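Local atomic coordinates of propionate kinase (Francisella tularensis subsp. tularensis, PDB entry 3KHY), a protein that probably catalyses the reversible transfer of phosphate from ATP to acetate or propionate, forming the acyl phosphate and ADP with magnesium as cofactor. Residues 15-19 with 373-377; 1-7 with 78-84; 41-45 with 65-69; 95-99 with 379-384; 322-326 with 367-371. All blocks are in the same frame, centred on the assembly; numbering follows the deposited sequence.

Contacts 1 to 4 belong to the lobe built on the large mixed sheet. Contact 5 lies in the other lobe. Contacts 1 and 2 share the core of that sheet, their centres about 8 Å apart, and meet through Val6 and Ala17. Contact 4 extends contact 1 along helix 372-382, and its centre is about 11 Å from that of contact 2. Contact 3 covers the far part of the sheet and reaches contact 1 through Phe16. Contact 5 leads directly into helix 372-382, with its centre about 17 Å from that of contact 1. Contacts 1 and 5 contain the predicted ATP-binding residues Lys15 and 322-326. The predicted magnesium ligand Glu372 lies between their segments 367-371 and 373-377.

Contact 1 of 5, residues 15-19 with 373-377; sequences KFALI and ELMIA
Glu373 reaches from helix 372-382 to strand 14-20 and touches three of its residues. Its CB lies 3.6 Å from Ile19 CD1. The same CB is 4.4 Å from Ala17 CB, so the root of this acidic side chain sits on apolar groups. The chain then bends between CB and CG (chi2 75°), which turns the carboxylate off the helix and along the strand toward Lys15. At the tip, OE2 takes a hydrogen bond from Lys15 NZ at 2.9 Å, part of a salt bridge. It uses its anti lone pair, the one facing away from OE1. Lys15 comes to meet it fully extended, with CG opposite the backbone N (chi1 174°), and the two side chains cross at about a right angle.

Further along the strand Ile19 carries the contact. Its CD1 rests against the helix backbone, 3.4 Å from Glu373 O. Ile19 CG2 makes the apolar contact and fits between two residues one turn apart, 3.8 Å from both Leu374 CD1 and Ala377 CB. Segments 15-19 and 373-377 run at 59° to each other. The helix packs on one face of the large mixed sheet. Val6 of the adjoining strand extends this apolar surface to Ile376.

Lys15 is predicted to bind ATP, and Glu373 follows the predicted magnesium ligand Glu372. The salt bridge therefore probably holds the lysine tip in place at the rim of the active site, while Ile19 packs on the helix beside it.

Contact 2 of 5, residues 1-7 with 78-84; sequences MSEILVL and KIVAIGH
Leu7 CD1 touches two side chains of the next strand, 3.8 Å from Ile82 CG2 and the same distance from His84 CE1. Leu7 and His84 lie side by side and point the same way. The two strands, 3-9 and 79-86, are parallel neighbours at the centre of the large sheet in the actin-like ATPase fold. Helix 118-131 covers this face through Cys128, which touches Leu7, Ile82 and His84. On the other face, Ile4 CD1 packs against Ala81 CB at 3.9 Å and also meets Val80 CG1. Helix 372-382 lies over that side, with Thr380 on Ile4 and Ala81.

The backbones are joined by five hydrogen bonds. The register is not regular. Glu3 faces Ile79, but two residues later Leu5 faces Ile82. Val80 is the extra residue of a beta bulge, and its backbone is turned away from extended values (psi -18°). Val80 N still donates to Glu3 O at 2.8 Å, as in regular parallel pairing, but Leu5 N then donates to Ala81 O, one residue further on, at 3.1 Å. Beyond the bulge the pairing is regular again, as Gly83 N binds Leu5 O.

At the start of the pair, Glu3 and Lys78 cross each other on the sheet. Glu3 OE2 touches Lys78 CD at 3.4 Å, but the charged NZ is 4.5 Å from OE2, beyond a salt bridge. Glu3 N binds Lys78 O at 2.9 Å, and the nitrogen stands above the carbonyl plane, 38° out of it.

Contact 3 of 5, residues 41-45 with 65-69; sequences KVVFK and MLKDF
Phe69 N is bonded to Met65 O at 2.9 Å, a normal helical bond. It sets Met65 and Phe69 one turn apart, with both side chains facing strand 41-45. Between the segments the contact itself is made by apolar and aromatic groups. The ring of Phe44 makes an offset stack with the ring of Phe69. Their centroids are 4.2 Å apart and the planes differ by only 13°. Phe44 CD1 sits over the centre of the Phe69 ring, 3.5 Å above its plane. In return, Phe69 CD2 lies over the Phe44 ring nearer its rim. The two side chains slide past each other in opposite directions, and Phe44 CE1 also comes to 3.4 Å from Phe69 CG.

Helix 59-72 here covers the outer part of the large sheet, where strands 25-33, 41-45 and 49-53 follow one another as an antiparallel meander. Its segment 65-69 runs at 26° to strand 41-45. Leu66 CD1 and Met65 CG approach the Phe44 ring at its edge, near its plane. Both rest on the end of the ring, with Met65 CG 4.1 Å from Phe44 CZ. Met65 is a selenomethionine. Its chain stays extended as far as SE and then turns (chi3 -82°), and SE lies 3.6 Å from Val42 CG2. Phe16 of strand 14-20 touches Phe44, Val42 and Leu66, and its ring is inclined to that of Phe44.

Contact 4 of 5, residues 95-99 with 379-384; sequences KSVLI and ETQNLI
Ser96 and Glu379 form the tight end of this contact. Ser96 OG donates a short hydrogen bond to Glu379 OE1, at 2.6 Å. It meets the anti lone pair of OE1, on the side away from OE2. Ser96 CB follows closely, 3.3 Å from OE1. A water adds a second link: it accepts from Ser96 N at 2.9 Å and donates to Glu379 OE1. The one carboxylate oxygen thus holds both the side chain and, through the water, the backbone of Ser96. The Glu379 chain is bent between CB and CG (chi2 -74°), which brings the carboxylate over to Ser96. Its other oxygen, OE2, forms a salt bridge with Lys179, so both oxygens are engaged.

The partners are far apart in the chain but lie in the same lobe. Ser96 leads into the short edge strand 97-98 of the large sheet, antiparallel to strand 137-141. Glu379 is on helix 372-382, the last helix, which lies across that sheet.

Toward the chain end the packing is looser and more exposed. Leu383 CD1 still lies close to the strand backbone, 3.7 Å from Val97 N. Leu98 and Leu383 slide past each other, with Leu98 CG 4.1 Å from Leu383 CB. Leu98 CD2 only grazes Ile384 CG2, at 4.5 Å, on the exposed last residue.

Contact 5 of 5, residues 322-326 with 367-371; sequences GIGEN and VIATN
Gly324 is the first residue of 322-326 to meet the other segment, with its O 4.0 Å from Val367 CG1. Glu325 comes next and carries the contact. Its CA rests on the same methyl, 3.8 Å from Val367 CG1. The side chain then runs out extended (chi2 163°) past Ala369, where CD is 3.5 Å from Ala369 CA. At its end OE2 accepts a hydrogen bond from Thr370 N, at 2.9 Å and nearly straight (171°). The nitrogen stands well above the carboxylate plane, 59° out of it. OE2 also takes weak bonds from Gly321 N and Thr320 OG1. OE1 accepts a hydrogen bond from a water at 2.8 Å, which also donates to Thr370 O, so the carboxylate holds Thr370 N directly and Thr370 O through the water. Asn326 turns back, and its ND2 bonds Gly322 O.

Residues 322-326 are predicted to bind ATP. They follow strand 316-320 of the smaller sheet, and the backbone of Gly324 is bonded to Leu201 at the end of strand 196-201. Thr370 packs on helix 175-188, with OG1 bonded to Ser177 OG, and Asn371 caps helix 372-382 through Leu374 N.

Contact 1 of 5, residues 15-19 with 373-377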
# COMPACT_ATOMS: atom_id res chain seq x y z
N LYS A 15 -25.09 -18.24 -8.00
CA LYS A 15 -24.58 -18.27 -9.36
C LYS A 15 -24.22 -19.71 -9.67
O LYS A 15 -23.60 -20.38 -8.85
CB LYS A 15 -23.34 -17.39 -9.45
CG LYS A 15 -22.65 -17.46 -10.79
CD LYS A 15 -21.32 -16.75 -10.74
CE LYS A 15 -20.56 -16.94 -12.04
NZ LYS A 15 -19.32 -16.12 -12.03
N PHE A 16 -24.63 -20.21 -10.83
CA PHE A 16 -24.36 -21.62 -11.14
C PHE A 16 -23.91 -21.87 -12.58
O PHE A 16 -24.19 -21.09 -13.48
CB PHE A 16 -25.56 -22.50 -10.79
CG PHE A 16 -26.82 -22.14 -11.52
CD1 PHE A 16 -27.09 -22.67 -12.77
CD2 PHE A 16 -27.75 -21.28 -10.95
CE1 PHE A 16 -28.26 -22.35 -13.44
CE2 PHE A 16 -28.91 -20.95 -11.61
CZ PHE A 16 -29.16 -21.49 -12.86
N ALA A 17 -23.21 -22.99 -12.77
CA ALA A 17 -22.81 -23.41 -14.10
C ALA A 17 -22.67 -24.92 -14.14
O ALA A 17 -22.26 -25.55 -13.17
CB ALA A 17 -21.49 -22.75 -14.50
N LEU A 18 -23.00 -25.49 -15.29
CA LEU A 18 -22.84 -26.92 -15.52
C LEU A 18 -21.73 -27.09 -16.53
O LEU A 18 -21.84 -26.65 -17.68
CB LEU A 18 -24.14 -27.48 -16.09
CG LEU A 18 -24.31 -28.99 -16.01
CD1 LEU A 18 -24.03 -29.50 -14.60
CD2 LEU A 18 -25.72 -29.35 -16.45
N ILE A 19 -20.64 -27.72 -16.11
CA ILE A 19 -19.43 -27.74 -16.92
C ILE A 19 -18.93 -29.17 -17.15
O ILE A 19 -18.98 -30.00 -16.25
CB ILE A 19 -18.34 -26.88 -16.26
CG1 ILE A 19 -18.78 -25.41 -16.26
CG2 ILE A 19 -16.98 -27.03 -16.97
CD1 ILE A 19 -17.93 -24.53 -15.42
N GLU A 373 -15.02 -20.56 -13.40
CA GLU A 373 -15.98 -21.66 -13.24
C GLU A 373 -15.37 -22.95 -13.77
O GLU A 373 -15.50 -24.00 -13.15
CB GLU A 373 -17.31 -21.35 -13.95
CG GLU A 373 -17.98 -20.04 -13.53
CD GLU A 373 -17.28 -18.80 -14.11
OE1 GLU A 373 -16.48 -18.92 -15.07
OE2 GLU A 373 -17.54 -17.69 -13.61
N LEU A 374 -14.69 -22.88 -14.90
CA LEU A 374 -13.97 -24.04 -15.43
C LEU A 374 -12.87 -24.50 -14.47
O LEU A 374 -12.67 -25.70 -14.27
CB LEU A 374 -13.37 -23.74 -16.81
CG LEU A 374 -12.54 -24.84 -17.48
CD1 LEU A 374 -13.34 -26.13 -17.60
CD2 LEU A 374 -12.05 -24.39 -18.86
N MSE A 375 -12.16 -23.55 -13.87
CA MSE A 375 -11.10 -23.89 -12.95
C MSE A 375 -11.66 -24.63 -11.74
O MSE A 375 -11.08 -25.60 -11.26
CB MSE A 375 -10.37 -22.62 -12.48
CG MSE A 375 -9.17 -22.90 -11.60
SE MSE A 375 -7.71 -23.81 -12.56
CE MSE A 375 -6.59 -24.24 -11.04
N ILE A 376 -12.79 -24.15 -11.23
CA ILE A 376 -13.44 -24.81 -10.10
C ILE A 376 -13.86 -26.23 -10.51
O ILE A 376 -13.71 -27.16 -9.73
CB ILE A 376 -14.64 -24.01 -9.61
CG1 ILE A 376 -14.17 -22.77 -8.84
CG2 ILE A 376 -15.54 -24.86 -8.73
CD1 ILE A 376 -15.32 -21.81 -8.51
N ALA A 377 -14.36 -26.38 -11.73
CA ALA A 377 -14.76 -27.71 -12.23
C ALA A 377 -13.56 -28.63 -12.34
O ALA A 377 -13.65 -29.82 -12.02
CB ALA A 377 -15.48 -27.60 -13.56

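Contact 2 of 5, residues 1-7 with 78-84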
# COMPACT_ATOMS: atom_id res chain seq x y z
N MSE A 1 -17.89 -37.35 -20.65
CA MSE A 1 -19.33 -37.07 -20.71
C MSE A 1 -19.90 -36.59 -19.38
O MSE A 1 -21.01 -36.05 -19.33
CB MSE A 1 -20.09 -38.30 -21.19
CG MSE A 1 -20.26 -38.36 -22.70
SE MSE A 1 -21.53 -37.04 -23.39
CE MSE A 1 -23.18 -38.07 -23.22
N SER A 2 -19.14 -36.78 -18.31
CA SER A 2 -19.58 -36.37 -16.98
C SER A 2 -19.58 -34.85 -16.83
O SER A 2 -18.88 -34.14 -17.56
CB SER A 2 -18.70 -37.01 -15.90
OG SER A 2 -17.37 -36.54 -15.99
N GLU A 3 -20.36 -34.36 -15.87
CA GLU A 3 -20.51 -32.93 -15.66
C GLU A 3 -20.36 -32.54 -14.19
O GLU A 3 -20.66 -33.32 -13.29
CB GLU A 3 -21.87 -32.47 -16.20
CG GLU A 3 -22.03 -32.69 -17.71
CD GLU A 3 -23.45 -32.45 -18.21
OE1 GLU A 3 -24.25 -31.86 -17.46
OE2 GLU A 3 -23.75 -32.84 -19.35
N ILE A 4 -19.88 -31.32 -13.96
CA ILE A 4 -19.71 -30.79 -12.62
C ILE A 4 -20.62 -29.57 -12.47
O ILE A 4 -20.69 -28.72 -13.37
CB ILE A 4 -18.27 -30.32 -12.39
CG1 ILE A 4 -17.28 -31.46 -12.61
CG2 ILE A 4 -18.12 -29.73 -10.99
CD1 ILE A 4 -17.04 -32.30 -11.39
N LEU A 5 -21.34 -29.50 -11.36
CA LEU A 5 -22.17 -28.35 -11.07
C LEU A 5 -21.33 -27.39 -10.25
O LEU A 5 -20.85 -27.75 -9.19
CB LEU A 5 -23.41 -28.77 -10.26
CG LEU A 5 -24.33 -27.61 -9.87
CD1 LEU A 5 -24.83 -26.90 -11.12
CD2 LEU A 5 -25.49 -28.11 -9.02
N VAL A 6 -21.16 -26.17 -10.75
CA VAL A 6 -20.30 -25.18 -10.09
C VAL A 6 -21.15 -24.08 -9.47
O VAL A 6 -21.99 -23.48 -10.15
CB VAL A 6 -19.29 -24.58 -11.08
CG1 VAL A 6 -18.44 -23.50 -10.39
CG2 VAL A 6 -18.40 -25.66 -11.64
N LEU A 7 -20.95 -23.82 -8.18
CA LEU A 7 -21.81 -22.88 -7.47
C LEU A 7 -21.04 -21.77 -6.79
O LEU A 7 -19.96 -21.98 -6.24
CB LEU A 7 -22.64 -23.59 -6.40
CG LEU A 7 -23.54 -24.73 -6.85
CD1 LEU A 7 -24.17 -25.38 -5.62
CD2 LEU A 7 -24.62 -24.23 -7.84
N LYS A 78 -25.99 -36.86 -15.33
CA LYS A 78 -24.62 -36.74 -15.82
C LYS A 78 -23.69 -36.07 -14.80
O LYS A 78 -22.47 -36.07 -14.98
CB LYS A 78 -24.59 -35.97 -17.14
CG LYS A 78 -25.28 -36.69 -18.29
CD LYS A 78 -25.15 -35.91 -19.59
CE LYS A 78 -25.89 -36.61 -20.72
NZ LYS A 78 -25.74 -35.90 -22.02
N ILE A 79 -24.26 -35.51 -13.74
CA ILE A 79 -23.47 -34.77 -12.77
C ILE A 79 -22.75 -35.70 -11.81
O ILE A 79 -23.38 -36.57 -11.20
CB ILE A 79 -24.33 -33.77 -11.98
CG1 ILE A 79 -24.86 -32.69 -12.92
CG2 ILE A 79 -23.52 -33.13 -10.85
CD1 ILE A 79 -25.88 -31.77 -12.29
N VAL A 80 -21.44 -35.52 -11.67
CA VAL A 80 -20.63 -36.41 -10.84
C VAL A 80 -20.17 -35.75 -9.54
O VAL A 80 -19.77 -36.44 -8.60
CB VAL A 80 -19.41 -36.95 -11.61
CG1 VAL A 80 -18.49 -35.83 -12.00
CG2 VAL A 80 -18.67 -37.98 -10.78
N ALA A 81 -20.21 -34.43 -9.48
CA ALA A 81 -19.83 -33.72 -8.26
C ALA A 81 -20.27 -32.26 -8.28
O ALA A 81 -20.68 -31.74 -9.32
CB ALA A 81 -18.33 -33.83 -8.03
N ILE A 82 -20.18 -31.62 -7.12
CA ILE A 82 -20.50 -30.20 -6.97
C ILE A 82 -19.28 -29.43 -6.45
O ILE A 82 -18.69 -29.80 -5.43
CB ILE A 82 -21.67 -30.00 -6.00
CG1 ILE A 82 -22.89 -30.79 -6.46
CG2 ILE A 82 -22.01 -28.52 -5.86
CD1 ILE A 82 -24.01 -30.81 -5.45
N GLY A 83 -18.90 -28.37 -7.16
CA GLY A 83 -17.80 -27.52 -6.72
C GLY A 83 -18.30 -26.18 -6.23
O GLY A 83 -19.07 -25.52 -6.93
N HIS A 84 -17.88 -25.79 -5.03
CA HIS A 84 -18.32 -24.55 -4.40
C HIS A 84 -17.18 -23.56 -4.35
O HIS A 84 -16.09 -23.88 -3.87
CB HIS A 84 -18.76 -24.81 -2.96
CG HIS A 84 -19.94 -25.73 -2.84
ND1 HIS A 84 -21.23 -25.27 -2.72
CD2 HIS A 84 -20.01 -27.08 -2.80
CE1 HIS A 84 -22.05 -26.29 -2.62
NE2 HIS A 84 -21.34 -27.41 -2.67

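Contact 3 of 5, residues 41-45 with 65-69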
# COMPACT_ATOMS: atom_id res chain seq x y z
N LYS A 41 -35.86 -14.25 -8.68
CA LYS A 41 -35.90 -14.81 -10.02
C LYS A 41 -34.66 -15.65 -10.32
O LYS A 41 -33.59 -15.42 -9.77
CB LYS A 41 -36.02 -13.70 -11.07
CG LYS A 41 -34.84 -12.76 -11.07
CD LYS A 41 -34.83 -11.86 -12.29
CE LYS A 41 -33.63 -10.93 -12.24
NZ LYS A 41 -33.56 -10.06 -13.44
N VAL A 42 -34.80 -16.62 -11.21
CA VAL A 42 -33.67 -17.42 -11.64
C VAL A 42 -33.50 -17.30 -13.15
O VAL A 42 -34.45 -17.54 -13.91
CB VAL A 42 -33.85 -18.89 -11.26
CG1 VAL A 42 -32.56 -19.66 -11.50
CG2 VAL A 42 -34.30 -19.01 -9.81
N VAL A 43 -32.32 -16.89 -13.58
CA VAL A 43 -32.00 -16.86 -15.00
C VAL A 43 -31.26 -18.14 -15.39
O VAL A 43 -30.35 -18.58 -14.70
CB VAL A 43 -31.11 -15.66 -15.37
CG1 VAL A 43 -30.93 -15.60 -16.89
CG2 VAL A 43 -31.73 -14.37 -14.85
N PHE A 44 -31.68 -18.75 -16.49
CA PHE A 44 -31.02 -19.92 -17.03
C PHE A 44 -30.57 -19.58 -18.44
O PHE A 44 -31.37 -19.13 -19.27
CB PHE A 44 -31.99 -21.09 -17.13
CG PHE A 44 -32.48 -21.61 -15.80
CD1 PHE A 44 -31.79 -22.62 -15.15
CD2 PHE A 44 -33.65 -21.14 -15.24
CE1 PHE A 44 -32.25 -23.12 -13.95
CE2 PHE A 44 -34.12 -21.64 -14.04
CZ PHE A 44 -33.43 -22.62 -13.40
N LYS A 45 -29.30 -19.83 -18.73
CA LYS A 45 -28.78 -19.61 -20.07
C LYS A 45 -28.18 -20.89 -20.62
O LYS A 45 -27.09 -21.30 -20.22
CB LYS A 45 -27.73 -18.50 -20.06
CG LYS A 45 -28.28 -17.13 -19.67
CD LYS A 45 -27.14 -16.12 -19.49
CE LYS A 45 -27.69 -14.70 -19.36
NZ LYS A 45 -26.62 -13.69 -19.14
N MSE A 65 -35.86 -25.55 -7.73
CA MSE A 65 -36.06 -25.12 -9.11
C MSE A 65 -34.83 -25.47 -9.94
O MSE A 65 -34.95 -25.90 -11.09
CB MSE A 65 -36.34 -23.62 -9.17
CG MSE A 65 -36.38 -23.07 -10.59
SE MSE A 65 -37.03 -21.23 -10.68
CE MSE A 65 -38.97 -21.56 -10.65
N LEU A 66 -33.65 -25.30 -9.35
CA LEU A 66 -32.42 -25.65 -10.04
C LEU A 66 -32.42 -27.15 -10.29
O LEU A 66 -32.12 -27.60 -11.39
CB LEU A 66 -31.20 -25.24 -9.21
CG LEU A 66 -29.86 -25.69 -9.80
CD1 LEU A 66 -29.76 -25.26 -11.26
CD2 LEU A 66 -28.70 -25.14 -8.99
N LYS A 67 -32.77 -27.92 -9.27
CA LYS A 67 -32.84 -29.37 -9.42
C LYS A 67 -33.85 -29.74 -10.51
O LYS A 67 -33.56 -30.56 -11.37
CB LYS A 67 -33.23 -30.04 -8.10
CG LYS A 67 -33.23 -31.56 -8.16
CD LYS A 67 -33.41 -32.17 -6.78
CE LYS A 67 -33.21 -33.68 -6.79
NZ LYS A 67 -33.28 -34.26 -5.42
N ASP A 68 -35.02 -29.12 -10.47
CA ASP A 68 -36.07 -29.40 -11.45
C ASP A 68 -35.55 -29.19 -12.86
O ASP A 68 -35.78 -30.02 -13.74
CB ASP A 68 -37.30 -28.52 -11.21
CG ASP A 68 -38.08 -28.93 -9.98
OD1 ASP A 68 -37.84 -30.04 -9.46
OD2 ASP A 68 -38.95 -28.15 -9.55
N PHE A 69 -34.85 -28.08 -13.07
CA PHE A 69 -34.31 -27.75 -14.39
C PHE A 69 -33.32 -28.81 -14.87
O PHE A 69 -33.32 -29.19 -16.04
CB PHE A 69 -33.65 -26.38 -14.36
CG PHE A 69 -33.01 -25.99 -15.66
CD1 PHE A 69 -31.73 -26.40 -15.97
CD2 PHE A 69 -33.70 -25.22 -16.58
CE1 PHE A 69 -31.13 -26.05 -17.16
CE2 PHE A 69 -33.11 -24.86 -17.78
CZ PHE A 69 -31.83 -25.28 -18.07

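Contact 4 of 5, residues 95-99 with 379-384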
# COMPACT_ATOMS: atom_id res chain seq x y z
N LYS A 95 -5.09 -25.48 -0.93
CA LYS A 95 -5.57 -26.17 -2.12
C LYS A 95 -7.03 -26.54 -1.92
O LYS A 95 -7.56 -26.40 -0.82
CB LYS A 95 -4.75 -27.44 -2.34
CG LYS A 95 -4.79 -28.37 -1.14
CD LYS A 95 -3.98 -29.64 -1.36
CE LYS A 95 -3.99 -30.49 -0.10
NZ LYS A 95 -3.05 -31.65 -0.18
N SER A 96 -7.67 -27.01 -2.98
CA SER A 96 -9.07 -27.40 -2.91
C SER A 96 -9.21 -28.67 -2.08
O SER A 96 -8.26 -29.44 -1.96
CB SER A 96 -9.63 -27.61 -4.32
OG SER A 96 -9.47 -26.41 -5.09
N VAL A 97 -10.38 -28.89 -1.49
CA VAL A 97 -10.58 -30.04 -0.60
C VAL A 97 -11.99 -30.59 -0.70
O VAL A 97 -12.96 -29.85 -0.90
CB VAL A 97 -10.35 -29.68 0.89
CG1 VAL A 97 -8.92 -29.25 1.13
CG2 VAL A 97 -11.34 -28.59 1.33
N LEU A 98 -12.11 -31.91 -0.57
CA LEU A 98 -13.41 -32.54 -0.47
C LEU A 98 -14.11 -32.03 0.78
O LEU A 98 -13.48 -31.82 1.81
CB LEU A 98 -13.27 -34.05 -0.41
CG LEU A 98 -12.85 -34.71 -1.72
CD1 LEU A 98 -12.12 -36.02 -1.46
CD2 LEU A 98 -14.07 -34.93 -2.61
N ILE A 99 -15.42 -31.82 0.67
CA ILE A 99 -16.22 -31.37 1.79
C ILE A 99 -16.52 -32.53 2.72
O ILE A 99 -17.12 -33.52 2.31
CB ILE A 99 -17.58 -30.82 1.32
CG1 ILE A 99 -17.40 -29.46 0.64
CG2 ILE A 99 -18.54 -30.70 2.50
CD1 ILE A 99 -16.87 -28.40 1.56
N GLU A 379 -10.65 -28.35 -10.61
CA GLU A 379 -10.20 -28.63 -9.25
C GLU A 379 -11.06 -29.72 -8.61
O GLU A 379 -10.57 -30.57 -7.86
CB GLU A 379 -10.28 -27.37 -8.40
CG GLU A 379 -9.23 -26.35 -8.74
CD GLU A 379 -7.89 -26.78 -8.21
OE1 GLU A 379 -7.76 -26.90 -6.97
OE2 GLU A 379 -6.97 -27.02 -9.03
N THR A 380 -12.35 -29.66 -8.89
CA THR A 380 -13.30 -30.61 -8.32
C THR A 380 -13.10 -32.01 -8.92
O THR A 380 -12.96 -32.99 -8.19
CB THR A 380 -14.75 -30.13 -8.55
OG1 THR A 380 -14.95 -28.88 -7.87
CG2 THR A 380 -15.76 -31.17 -8.03
N GLN A 381 -13.05 -32.08 -10.24
CA GLN A 381 -12.78 -33.33 -10.95
C GLN A 381 -11.51 -34.01 -10.42
O GLN A 381 -11.46 -35.23 -10.26
CB GLN A 381 -12.63 -33.04 -12.45
CG GLN A 381 -12.17 -34.23 -13.28
CD GLN A 381 -13.25 -35.28 -13.42
OE1 GLN A 381 -14.44 -35.00 -13.27
NE2 GLN A 381 -12.84 -36.51 -13.73
N ASN A 382 -10.49 -33.21 -10.14
CA ASN A 382 -9.21 -33.73 -9.68
C ASN A 382 -9.33 -34.51 -8.37
O ASN A 382 -8.51 -35.38 -8.10
CB ASN A 382 -8.21 -32.59 -9.51
CG ASN A 382 -6.83 -33.08 -9.13
OD1 ASN A 382 -6.26 -32.66 -8.13
ND2 ASN A 382 -6.28 -33.99 -9.93
N LEU A 383 -10.35 -34.21 -7.58
CA LEU A 383 -10.50 -34.82 -6.26
C LEU A 383 -11.51 -35.97 -6.18
O LEU A 383 -11.70 -36.54 -5.11
CB LEU A 383 -10.89 -33.77 -5.22
CG LEU A 383 -9.86 -32.70 -4.88
CD1 LEU A 383 -10.50 -31.64 -4.01
CD2 LEU A 383 -8.66 -33.33 -4.20
N ILE A 384 -12.17 -36.30 -7.29
CA ILE A 384 -13.21 -37.33 -7.26
C ILE A 384 -12.86 -38.56 -8.09
O ILE A 384 -11.68 -38.84 -8.32
CB ILE A 384 -14.57 -36.78 -7.73
CG1 ILE A 384 -14.55 -36.52 -9.23
CG2 ILE A 384 -14.96 -35.53 -6.95
CD1 ILE A 384 -15.88 -36.09 -9.78
O HOH W 1 -5.93 -26.67 -5.33

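Contact 5 of 5, residues 322-326 with 367-371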
# COMPACT_ATOMS: atom_id res chain seq x y z
N GLY A 322 -12.93 -8.92 -16.89
CA GLY A 322 -13.85 -8.20 -17.77
C GLY A 322 -13.22 -7.00 -18.45
O GLY A 322 -13.45 -6.74 -19.64
N ILE A 323 -12.44 -6.24 -17.70
CA ILE A 323 -11.76 -5.07 -18.26
C ILE A 323 -10.50 -5.48 -19.00
O ILE A 323 -10.25 -5.03 -20.12
CB ILE A 323 -11.36 -4.08 -17.14
CG1 ILE A 323 -12.61 -3.56 -16.41
CG2 ILE A 323 -10.54 -2.94 -17.70
CD1 ILE A 323 -12.30 -2.77 -15.15
N GLY A 324 -9.70 -6.34 -18.37
CA GLY A 324 -8.43 -6.76 -18.93
C GLY A 324 -8.59 -7.42 -20.29
O GLY A 324 -7.77 -7.25 -21.20
N GLU A 325 -9.68 -8.17 -20.45
CA GLU A 325 -9.91 -8.91 -21.69
C GLU A 325 -10.45 -8.04 -22.83
O GLU A 325 -10.24 -8.34 -24.00
CB GLU A 325 -10.87 -10.08 -21.45
CG GLU A 325 -10.28 -11.19 -20.57
CD GLU A 325 -11.34 -12.14 -19.99
OE1 GLU A 325 -12.37 -12.39 -20.67
OE2 GLU A 325 -11.15 -12.62 -18.86
N ASN A 326 -11.14 -6.96 -22.47
CA ASN A 326 -11.99 -6.25 -23.42
C ASN A 326 -11.65 -4.78 -23.66
O ASN A 326 -11.96 -4.25 -24.72
CB ASN A 326 -13.45 -6.38 -22.98
CG ASN A 326 -13.92 -7.82 -23.01
OD1 ASN A 326 -13.90 -8.46 -24.06
ND2 ASN A 326 -14.34 -8.34 -21.85
N VAL A 367 -3.16 -11.09 -23.59
CA VAL A 367 -4.53 -11.09 -23.12
C VAL A 367 -4.99 -12.54 -23.09
O VAL A 367 -4.96 -13.23 -24.12
CB VAL A 367 -5.46 -10.30 -24.05
CG1 VAL A 367 -6.88 -10.38 -23.54
CG2 VAL A 367 -5.00 -8.85 -24.16
N ILE A 368 -5.42 -13.00 -21.93
CA ILE A 368 -5.89 -14.38 -21.77
C ILE A 368 -7.21 -14.33 -21.02
O ILE A 368 -7.31 -13.70 -19.96
CB ILE A 368 -4.86 -15.21 -20.96
CG1 ILE A 368 -3.52 -15.25 -21.70
CG2 ILE A 368 -5.40 -16.63 -20.70
CD1 ILE A 368 -2.44 -16.11 -20.97
N ALA A 369 -8.23 -14.97 -21.56
CA ALA A 369 -9.55 -14.94 -20.95
C ALA A 369 -9.54 -15.80 -19.70
O ALA A 369 -9.05 -16.93 -19.74
CB ALA A 369 -10.61 -15.43 -21.93
N THR A 370 -10.07 -15.30 -18.60
CA THR A 370 -10.13 -16.12 -17.41
C THR A 370 -11.41 -16.97 -17.44
O THR A 370 -12.36 -16.65 -18.16
CB THR A 370 -10.01 -15.30 -16.11
OG1 THR A 370 -9.85 -16.18 -14.99
CG2 THR A 370 -11.24 -14.44 -15.87
N ASN A 371 -11.44 -18.05 -16.68
CA ASN A 371 -12.61 -18.92 -16.65
C ASN A 371 -12.63 -19.61 -15.29
O ASN A 371 -12.21 -20.76 -15.16
CB ASN A 371 -12.58 -19.95 -17.79
CG ASN A 371 -13.92 -20.67 -17.97
OD1 ASN A 371 -14.75 -20.71 -17.06
ND2 ASN A 371 -14.12 -21.25 -19.14
O HOH W 2 -13.81 -14.61 -19.81